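Local coordinates for Cag-Z (Helicobacter pylori, PDB 1S2X), which is of unknown function but is encoded in the cag pathogenicity island, which specifies a type IV secretion system, at residues 61-64 with 65-69. The protein carries 1 engineered substitution. Residues are numbered along the deposited sequence; the frame is centred on the assembly and turned at random.
Sequences ELRI and NMQKN
The side-chain ends of Glu61 and Asn65, one helical turn apart, are joined by water: Glu61 OE2 stays 3.9 Å from Asn65 ND2, with the carboxylate and amide planes turned 60° from each other. Asn65 CG lies beside its own backbone N (chi1 -79°), which sets the amide next to Glu61 O. One water accepts from Asn65 ND2 (2.8 Å) and gives a weak bond to Glu61 OE2. A second donates to Glu61 OE2 and to Asn65 OD1, so both ends of the amide are engaged; it also accepts from Lys68 NZ at a short 2.5 Å, a less certain leg through which carboxylate and ammonium may be linked. The Lys68 chain, extended beyond CG, runs alongside Ile64 in the same direction, its CE 3.9 Å from Ile64 CG2. Beneath these side chains runs the regular i to i+4 ladder of an alpha-helix, from Asn65 N to Glu61 O (2.8 Å) through Lys68 N to Ile64 O (3.0 Å); this is the last part of helix 52-68, and Asn69 leaves helical geometry. Elsewhere, Arg63 NE stays 3.8 Å from Gln67 OE1, a contact rather than a bond; Arg63 NH1 is hydrogen-bonded to Ile158 O. Leu62 and selenomethionine Met66 are buried against Phe38 of helix 31-43 and Leu159, and Asn65 touches Tyr42 of that helix.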
loop_
_atom_site.group_PDB
_atom_site.type_symbol
_atom_site.label_atom_id
_atom_site.label_comp_id
_atom_site.label_asym_id
_atom_site.label_seq_id
_atom_site.Cartn_x
_atom_site.Cartn_y
_atom_site.Cartn_z
ATOM N N GLU A 61 0.241 -22.537 11.809
ATOM C CA GLU A 61 -0.316 -23.362 10.730
ATOM C C GLU A 61 -0.927 -22.522 9.626
ATOM O O GLU A 61 -0.899 -22.860 8.442
ATOM C CB GLU A 61 -1.357 -24.327 11.315
ATOM C CG GLU A 61 -1.764 -25.467 10.402
ATOM C CD GLU A 61 -0.558 -26.197 9.835
ATOM O OE1 GLU A 61 0.249 -26.727 10.628
ATOM O OE2 GLU A 61 -0.398 -26.228 8.600
ATOM N N LEU A 62 -1.527 -21.391 10.002
ATOM C CA LEU A 62 -2.049 -20.456 9.017
ATOM C C LEU A 62 -0.931 -19.921 8.128
ATOM O O LEU A 62 -1.128 -19.802 6.920
ATOM C CB LEU A 62 -2.779 -19.273 9.681
ATOM C CG LEU A 62 -3.447 -18.278 8.737
ATOM C CD1 LEU A 62 -4.462 -18.964 7.829
ATOM C CD2 LEU A 62 -4.127 -17.164 9.521
ATOM N N ARG A 63 0.200 -19.583 8.735
ATOM C CA ARG A 63 1.326 -19.103 7.943
ATOM C C ARG A 63 1.828 -20.212 7.022
ATOM O O ARG A 63 2.245 -19.979 5.895
ATOM C CB ARG A 63 2.507 -18.640 8.799
ATOM C CG ARG A 63 3.750 -18.204 8.008
ATOM C CD ARG A 63 3.523 -16.954 7.195
ATOM N NE ARG A 63 4.591 -16.480 6.332
ATOM C CZ ARG A 63 5.520 -15.595 6.693
ATOM N NH1 ARG A 63 5.514 -15.096 7.922
ATOM N NH2 ARG A 63 6.478 -15.182 5.874
ATOM N N ILE A 64 1.825 -21.424 7.547
ATOM C CA ILE A 64 2.305 -22.534 6.706
ATOM C C ILE A 64 1.310 -22.704 5.568
ATOM O O ILE A 64 1.722 -22.904 4.419
ATOM C CB ILE A 64 2.539 -23.819 7.507
ATOM C CG1 ILE A 64 3.776 -23.777 8.415
ATOM C CG2 ILE A 64 2.633 -25.043 6.598
ATOM C CD1 ILE A 64 3.794 -24.851 9.481
ATOM N N ASN A 65 0.007 -22.592 5.848
ATOM C CA ASN A 65 -0.966 -22.694 4.748
ATOM C C ASN A 65 -0.821 -21.533 3.779
ATOM O O ASN A 65 -1.000 -21.663 2.563
ATOM C CB ASN A 65 -2.401 -22.787 5.295
ATOM C CG ASN A 65 -2.633 -24.215 5.762
ATOM O OD1 ASN A 65 -2.089 -25.097 5.106
ATOM N ND2 ASN A 65 -3.363 -24.458 6.836
HETATM N N MSE A 66 -0.474 -20.351 4.286
HETATM C CA MSE A 66 -0.226 -19.222 3.383
HETATM C C MSE A 66 0.936 -19.579 2.452
HETATM O O MSE A 66 0.912 -19.385 1.228
HETATM C CB MSE A 66 0.080 -17.960 4.178
HETATM C CG MSE A 66 -1.019 -17.182 4.880
HETATM SE SE MSE A 66 -0.358 -15.903 6.008
HETATM C CE MSE A 66 -0.017 -14.663 4.737
ATOM N N GLN A 67 2.036 -20.116 2.965
ATOM C CA GLN A 67 3.192 -20.409 2.096
ATOM C C GLN A 67 2.859 -21.478 1.070
ATOM O O GLN A 67 3.196 -21.383 -0.106
ATOM C CB GLN A 67 4.403 -20.877 2.904
ATOM C CG GLN A 67 4.887 -19.899 3.970
ATOM C CD GLN A 67 6.001 -18.974 3.531
ATOM O OE1 GLN A 67 6.925 -18.626 4.276
ATOM N NE2 GLN A 67 5.945 -18.524 2.286
ATOM N N LYS A 68 2.185 -22.526 1.514
ATOM C CA LYS A 68 1.796 -23.614 0.636
ATOM C C LYS A 68 0.850 -23.149 -0.467
ATOM O O LYS A 68 0.775 -23.821 -1.506
ATOM C CB LYS A 68 1.125 -24.744 1.419
ATOM C CG LYS A 68 2.045 -25.528 2.350
ATOM C CD LYS A 68 1.196 -26.532 3.119
ATOM C CE LYS A 68 2.020 -27.634 3.747
ATOM N NZ LYS A 68 1.160 -28.470 4.639
ATOM N N ASN A 69 0.145 -22.045 -0.265
ATOM C CA ASN A 69 -0.814 -21.548 -1.256
ATOM C C ASN A 69 -0.236 -20.388 -2.058
ATOM O O ASN A 69 -0.945 -19.676 -2.764
ATOM C CB ASN A 69 -2.118 -21.134 -0.558
ATOM C CG ASN A 69 -2.990 -22.336 -0.241
ATOM O OD1 ASN A 69 -2.802 -23.069 0.730
ATOM N ND2 ASN A 69 -3.981 -22.542 -1.100
HETATM O O HOH W 1 -3.467 -26.998 8.035
HETATM O O HOH W 2 -0.562 -27.348 6.087
#